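Local coordinates for protein PP1b (Porcine reproductive and respiratory syndrome virus, PDB 6JDR) that probably unwinds RNA and DNA duplexes with 5' to 3' polarity, using ATP hydrolysis, as the zinc-binding helicase piece of the viral replicase polyprotein, at residues W277-Y291 against R354-H366. The protein carries 1 engineered substitution. Residues are numbered along the deposited sequence; the frame is centred on the assembly and turned at random.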
loop_
_atom_site.group_PDB
_atom_site.type_symbol
_atom_site.label_atom_id
_atom_site.label_comp_id
_atom_site.label_asym_id
_atom_site.label_seq_id
_atom_site.Cartn_x
_atom_site.Cartn_y
_atom_site.Cartn_z
ATOM N N TRP A 277 -15.949 -14.888 -4.025
ATOM C CA TRP A 277 -17.335 -14.648 -4.433
ATOM C C TRP A 277 -18.352 -15.476 -3.644
ATOM O O TRP A 277 -19.560 -15.303 -3.823
ATOM C CB TRP A 277 -17.492 -14.944 -5.930
ATOM C CG TRP A 277 -16.698 -14.025 -6.816
ATOM C CD1 TRP A 277 -15.453 -14.253 -7.330
ATOM C CD2 TRP A 277 -17.096 -12.731 -7.289
ATOM N NE1 TRP A 277 -15.051 -13.182 -8.093
ATOM C CE2 TRP A 277 -16.041 -12.235 -8.084
ATOM C CE3 TRP A 277 -18.241 -11.944 -7.117
ATOM C CZ2 TRP A 277 -16.099 -10.986 -8.709
ATOM C CZ3 TRP A 277 -18.297 -10.702 -7.739
ATOM C CH2 TRP A 277 -17.232 -10.237 -8.525
ATOM N N ARG A 278 -17.873 -16.357 -2.767
ATOM C CA ARG A 278 -18.739 -17.320 -2.085
ATOM C C ARG A 278 -19.291 -16.814 -0.756
ATOM O O ARG A 278 -20.380 -17.214 -0.355
ATOM C CB ARG A 278 -17.998 -18.642 -1.869
ATOM C CG ARG A 278 -17.724 -19.407 -3.155
ATOM C CD ARG A 278 -17.145 -20.782 -2.866
ATOM N NE ARG A 278 -15.807 -20.705 -2.279
ATOM C CZ ARG A 278 -15.147 -21.733 -1.745
ATOM N NH1 ARG A 278 -15.690 -22.949 -1.704
ATOM N NH2 ARG A 278 -13.931 -21.542 -1.241
ATOM N N PHE A 279 -18.546 -15.948 -0.072
ATOM C CA PHE A 279 -18.971 -15.425 1.232
ATOM C C PHE A 279 -18.376 -14.050 1.523
ATOM O O PHE A 279 -17.452 -13.599 0.846
ATOM C CB PHE A 279 -18.615 -16.411 2.358
ATOM C CG PHE A 279 -17.252 -17.037 2.217
ATOM C CD1 PHE A 279 -17.120 -18.353 1.793
ATOM C CD2 PHE A 279 -16.101 -16.313 2.505
ATOM C CE1 PHE A 279 -15.870 -18.935 1.660
ATOM C CE2 PHE A 279 -14.847 -16.889 2.373
ATOM C CZ PHE A 279 -14.731 -18.202 1.950
ATOM N N GLY A 280 -18.912 -13.400 2.550
ATOM C CA GLY A 280 -18.534 -12.035 2.892
ATOM C C GLY A 280 -17.138 -11.870 3.457
ATOM O O GLY A 280 -16.447 -12.848 3.747
ATOM N N GLN A 281 -16.742 -10.611 3.625
ATOM C CA GLN A 281 -15.397 -10.259 4.069
ATOM C C GLN A 281 -15.098 -10.754 5.483
ATOM O O GLN A 281 -13.975 -11.170 5.770
ATOM C CB GLN A 281 -15.200 -8.736 4.001
ATOM C CG GLN A 281 -13.773 -8.266 4.243
ATOM C CD GLN A 281 -12.782 -8.897 3.283
ATOM O OE1 GLN A 281 -13.016 -8.952 2.072
ATOM N NE2 GLN A 281 -11.671 -9.388 3.821
ATOM N N ASN A 282 -16.098 -10.694 6.361
ATOM C CA ASN A 282 -15.947 -11.161 7.746
ATOM C C ASN A 282 -15.522 -12.630 7.838
ATOM O O ASN A 282 -14.782 -13.010 8.750
ATOM C CB ASN A 282 -17.239 -10.937 8.541
ATOM C CG ASN A 282 -18.440 -11.643 7.928
ATOM O OD1 ASN A 282 -18.630 -11.632 6.709
ATOM N ND2 ASN A 282 -19.258 -12.257 8.774
ATOM N N ILE A 283 -15.983 -13.440 6.886
ATOM C CA ILE A 283 -15.593 -14.844 6.807
ATOM C C ILE A 283 -14.157 -14.939 6.313
ATOM O O ILE A 283 -13.340 -15.648 6.903
ATOM C CB ILE A 283 -16.508 -15.654 5.861
ATOM C CG1 ILE A 283 -17.972 -15.570 6.306
ATOM C CG2 ILE A 283 -16.054 -17.110 5.789
ATOM C CD1 ILE A 283 -18.215 -15.976 7.743
ATOM N N CYS A 284 -13.860 -14.223 5.226
ATOM C CA CYS A 284 -12.498 -14.135 4.692
ATOM C C CYS A 284 -11.484 -13.790 5.788
ATOM O O CYS A 284 -10.416 -14.394 5.861
ATOM C CB CYS A 284 -12.424 -13.095 3.566
ATOM S SG CYS A 284 -13.278 -13.547 2.037
ATOM N N ASP A 285 -11.832 -12.830 6.641
ATOM C CA ASP A 285 -10.972 -12.422 7.755
ATOM C C ASP A 285 -10.708 -13.556 8.751
ATOM O O ASP A 285 -9.574 -13.741 9.203
ATOM C CB ASP A 285 -11.589 -11.227 8.498
ATOM C CG ASP A 285 -11.609 -9.952 7.659
ATOM O OD1 ASP A 285 -11.039 -9.946 6.542
ATOM O OD2 ASP A 285 -12.198 -8.949 8.124
ATOM N N ALA A 286 -11.754 -14.307 9.092
ATOM C CA ALA A 286 -11.640 -15.393 10.066
ATOM C C ALA A 286 -10.785 -16.533 9.528
ATOM O O ALA A 286 -9.991 -17.113 10.264
ATOM C CB ALA A 286 -13.017 -15.906 10.458
ATOM N N ILE A 287 -10.937 -16.837 8.242
ATOM C CA ILE A 287 -10.222 -17.957 7.627
ATOM C C ILE A 287 -8.817 -17.596 7.137
ATOM O O ILE A 287 -8.043 -18.489 6.774
ATOM C CB ILE A 287 -11.030 -18.594 6.469
ATOM C CG1 ILE A 287 -11.137 -17.657 5.259
ATOM C CG2 ILE A 287 -12.419 -18.995 6.951
ATOM C CD1 ILE A 287 -11.729 -18.317 4.030
ATOM N N GLN A 288 -8.486 -16.303 7.141
ATOM C CA GLN A 288 -7.217 -15.814 6.579
ATOM C C GLN A 288 -5.961 -16.571 7.055
ATOM O O GLN A 288 -5.118 -16.923 6.229
ATOM C CB GLN A 288 -7.063 -14.302 6.821
ATOM C CG GLN A 288 -5.849 -13.669 6.150
ATOM C CD GLN A 288 -5.824 -13.881 4.644
ATOM O OE1 GLN A 288 -6.600 -13.269 3.909
ATOM N NE2 GLN A 288 -4.931 -14.752 4.178
ATOM N N PRO A 289 -5.835 -16.843 8.371
ATOM C CA PRO A 289 -4.694 -17.617 8.880
ATOM C C PRO A 289 -4.318 -18.884 8.097
ATOM O O PRO A 289 -3.156 -19.288 8.128
ATOM C CB PRO A 289 -5.139 -17.985 10.290
ATOM C CG PRO A 289 -5.963 -16.822 10.716
ATOM C CD PRO A 289 -6.672 -16.338 9.479
ATOM N N ASP A 290 -5.282 -19.498 7.411
ATOM C CA ASP A 290 -5.029 -20.707 6.615
ATOM C C ASP A 290 -4.525 -20.470 5.189
ATOM O O ASP A 290 -4.283 -21.438 4.466
ATOM C CB ASP A 290 -6.300 -21.566 6.532
ATOM C CG ASP A 290 -6.496 -22.430 7.751
ATOM O OD1 ASP A 290 -6.051 -23.595 7.724
ATOM O OD2 ASP A 290 -7.080 -21.938 8.736
ATOM N N TYR A 291 -4.372 -19.214 4.773
ATOM C CA TYR A 291 -4.015 -18.919 3.381
ATOM C C TYR A 291 -2.893 -17.895 3.256
ATOM O O TYR A 291 -2.791 -16.976 4.065
ATOM C CB TYR A 291 -5.254 -18.435 2.620
ATOM C CG TYR A 291 -6.374 -19.447 2.622
ATOM C CD1 TYR A 291 -6.413 -20.467 1.677
ATOM C CD2 TYR A 291 -7.378 -19.404 3.588
ATOM C CE1 TYR A 291 -7.430 -21.408 1.680
ATOM C CE2 TYR A 291 -8.399 -20.340 3.599
ATOM C CZ TYR A 291 -8.418 -21.340 2.642
ATOM O OH TYR A 291 -9.420 -22.278 2.637
ATOM N N ARG A 354 -9.402 -27.103 13.741
ATOM C CA ARG A 354 -9.247 -26.116 12.660
ATOM C C ARG A 354 -9.811 -26.593 11.327
ATOM O O ARG A 354 -10.604 -25.888 10.705
ATOM C CB ARG A 354 -7.773 -25.721 12.472
ATOM C CG ARG A 354 -7.429 -24.322 12.956
ATOM C CD ARG A 354 -7.760 -23.254 11.918
ATOM N NE ARG A 354 -8.127 -21.975 12.532
ATOM C CZ ARG A 354 -8.476 -20.876 11.859
ATOM N NH1 ARG A 354 -8.502 -20.868 10.530
ATOM N NH2 ARG A 354 -8.802 -19.771 12.523
ATOM N N GLN A 355 -9.399 -27.780 10.892
ATOM C CA GLN A 355 -9.822 -28.306 9.597
ATOM C C GLN A 355 -11.346 -28.369 9.489
ATOM O O GLN A 355 -11.915 -27.851 8.529
ATOM C CB GLN A 355 -9.214 -29.689 9.350
ATOM N N ARG A 356 -11.993 -28.987 10.480
ATOM C CA ARG A 356 -13.461 -29.099 10.526
ATOM C C ARG A 356 -14.141 -27.735 10.601
ATOM O O ARG A 356 -15.143 -27.494 9.932
ATOM C CB ARG A 356 -13.916 -29.914 11.743
ATOM C CG ARG A 356 -13.546 -31.387 11.729
ATOM C CD ARG A 356 -14.229 -32.122 12.879
ATOM N NE ARG A 356 -13.523 -33.346 13.257
ATOM C CZ ARG A 356 -13.522 -34.478 12.552
ATOM N NH1 ARG A 356 -14.188 -34.576 11.403
ATOM N NH2 ARG A 356 -12.838 -35.529 12.998
ATOM N N ALA A 357 -13.604 -26.854 11.439
ATOM C CA ALA A 357 -14.165 -25.516 11.604
ATOM C C ALA A 357 -14.024 -24.696 10.328
ATOM O O ALA A 357 -14.924 -23.943 9.973
ATOM C CB ALA A 357 -13.508 -24.800 12.774
ATOM N N LEU A 358 -12.898 -24.849 9.639
ATOM C CA LEU A 358 -12.677 -24.157 8.374
ATOM C C LEU A 358 -13.702 -24.588 7.330
ATOM O O LEU A 358 -14.211 -23.760 6.578
ATOM C CB LEU A 358 -11.259 -24.413 7.854
ATOM C CG LEU A 358 -10.906 -23.801 6.492
ATOM C CD1 LEU A 358 -11.208 -22.307 6.455
ATOM C CD2 LEU A 358 -9.444 -24.060 6.158
ATOM N N VAL A 359 -14.002 -25.882 7.286
ATOM C CA VAL A 359 -14.983 -26.395 6.335
ATOM C C VAL A 359 -16.372 -25.876 6.691
ATOM O O VAL A 359 -17.108 -25.441 5.815
ATOM C CB VAL A 359 -14.991 -27.936 6.278
ATOM C CG1 VAL A 359 -16.119 -28.437 5.385
ATOM C CG2 VAL A 359 -13.658 -28.455 5.763
ATOM N N ALA A 360 -16.708 -25.899 7.977
ATOM C CA ALA A 360 -18.039 -25.497 8.449
ATOM C C ALA A 360 -18.353 -24.022 8.202
ATOM O O ALA A 360 -19.475 -23.674 7.829
ATOM C CB ALA A 360 -18.188 -25.816 9.930
ATOM N N ILE A 361 -17.362 -23.161 8.415
ATOM C CA ILE A 361 -17.534 -21.720 8.248
ATOM C C ILE A 361 -17.635 -21.319 6.773
ATOM O O ILE A 361 -18.265 -20.312 6.444
ATOM C CB ILE A 361 -16.374 -20.957 8.926
ATOM C CG1 ILE A 361 -16.395 -21.191 10.444
ATOM C CG2 ILE A 361 -16.428 -19.465 8.616
ATOM C CD1 ILE A 361 -17.703 -20.844 11.119
ATOM N N THR A 362 -17.038 -22.111 5.887
ATOM C CA THR A 362 -16.954 -21.756 4.472
ATOM C C THR A 362 -17.998 -22.439 3.571
ATOM O O THR A 362 -17.853 -22.434 2.349
ATOM C CB THR A 362 -15.548 -22.068 3.926
ATOM O OG1 THR A 362 -15.258 -23.457 4.121
ATOM C CG2 THR A 362 -14.498 -21.219 4.631
ATOM N N ARG A 363 -19.041 -23.023 4.163
ATOM C CA ARG A 363 -20.137 -23.611 3.386
ATOM C C ARG A 363 -21.208 -22.575 3.038
ATOM O O ARG A 363 -21.780 -22.614 1.949
ATOM C CB ARG A 363 -20.804 -24.757 4.153
ATOM C CG ARG A 363 -19.896 -25.903 4.568
ATOM C CD ARG A 363 -19.087 -26.453 3.406
ATOM N NE ARG A 363 -17.864 -25.689 3.165
ATOM C CZ ARG A 363 -17.122 -25.764 2.060
ATOM N NH1 ARG A 363 -17.461 -26.569 1.058
ATOM N NH2 ARG A 363 -16.026 -25.022 1.955
ATOM N N ALA A 364 -21.484 -21.664 3.970
ATOM C CA ALA A 364 -22.597 -20.726 3.834
ATOM C C ALA A 364 -22.272 -19.547 2.928
ATOM O O ALA A 364 -21.114 -19.135 2.809
ATOM C CB ALA A 364 -23.026 -20.217 5.201
ATOM N N ARG A 365 -23.316 -19.002 2.306
ATOM C CA ARG A 365 -23.196 -17.845 1.428
ATOM C C ARG A 365 -23.666 -16.572 2.129
ATOM O O ARG A 365 -22.932 -15.586 2.184
ATOM C CB ARG A 365 -24.003 -18.076 0.148
ATOM C CG ARG A 365 -23.836 -16.998 -0.909
ATOM C CD ARG A 365 -24.576 -17.359 -2.188
ATOM N NE ARG A 365 -23.896 -18.403 -2.954
ATOM C CZ ARG A 365 -22.817 -18.215 -3.715
ATOM N NH1 ARG A 365 -22.252 -17.012 -3.821
ATOM N NH2 ARG A 365 -22.288 -19.243 -4.370
ATOM N N HIS A 366 -24.884 -16.604 2.667
ATOM C CA HIS A 366 -25.523 -15.409 3.230
ATOM C C HIS A 366 -25.629 -15.389 4.757
ATOM O O HIS A 366 -25.578 -14.316 5.362
ATOM C CB HIS A 366 -26.915 -15.228 2.619
ATOM C CG HIS A 366 -26.895 -14.996 1.141
ATOM N ND1 HIS A 366 -26.385 -13.846 0.576
ATOM C CD2 HIS A 366 -27.317 -15.767 0.111
ATOM C CE1 HIS A 366 -26.494 -13.920 -0.739
ATOM N NE2 HIS A 366 -27.058 -15.075 -1.046
HETATM O O HOH W 1 -15.343 -25.728 -1.402
#
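Ile287 meets Leu358 and Thr362 mainly through its CG2 methyl. Its CB already lies 3.7 Å from Leu358 CD1. With CG1 held between the backbone N and the carbonyl carbon (chi1 69°), CG2 comes to lie beside the backbone N; this methyl touches Leu358 CD1 at 3.6 Å and Thr362 CG2 at 3.8 Å. The terminal CD1 ends near the same threonine methyl, and the side chains of Ile287 and Leu358 cross at roughly a right angle. Further along, Ile283 CG2 sits 3.7 Å from Ile361 CG2, while within its own segment the same methyl rests on one face of the Phe279 ring, offset toward the rim. Phe279 lies alongside Thr362, both headed in one direction, its CE1 3.9 Å from the threonine CB.

Helices 281-287 and 354-361 run antiparallel in the superfamily 1 helicase core, their axes 169° apart and 10.9 Å from each other at closest approach: the first follows strand 270-276 of one parallel sheet, the second precedes strand 367-371 of the next. Thr362 OG1 donates to Leu358 O and accepts a nearly straight bond from Arg363 NH2, with the threonine oxygen in the guanidinium plane.

At the N-terminal end of helix 354-361, Arg354 NH1 and Asp290 OD2 form a salt bridge at 2.5 Å. OD2 is met nearly along its C-O bond but is tilted out of the guanidinium plane; the two side chains pass one another heading opposite ways, their flat groups 23° apart. Arg354 NH2 also hydrogen-bonds to Val380 O. Beyond the C-terminal end of that helix, Arg365 NH1 gives Trp277 O a weak hydrogen bond of 3.2 Å, and Arg365 CA makes a CA-H...O contact with Arg278 O.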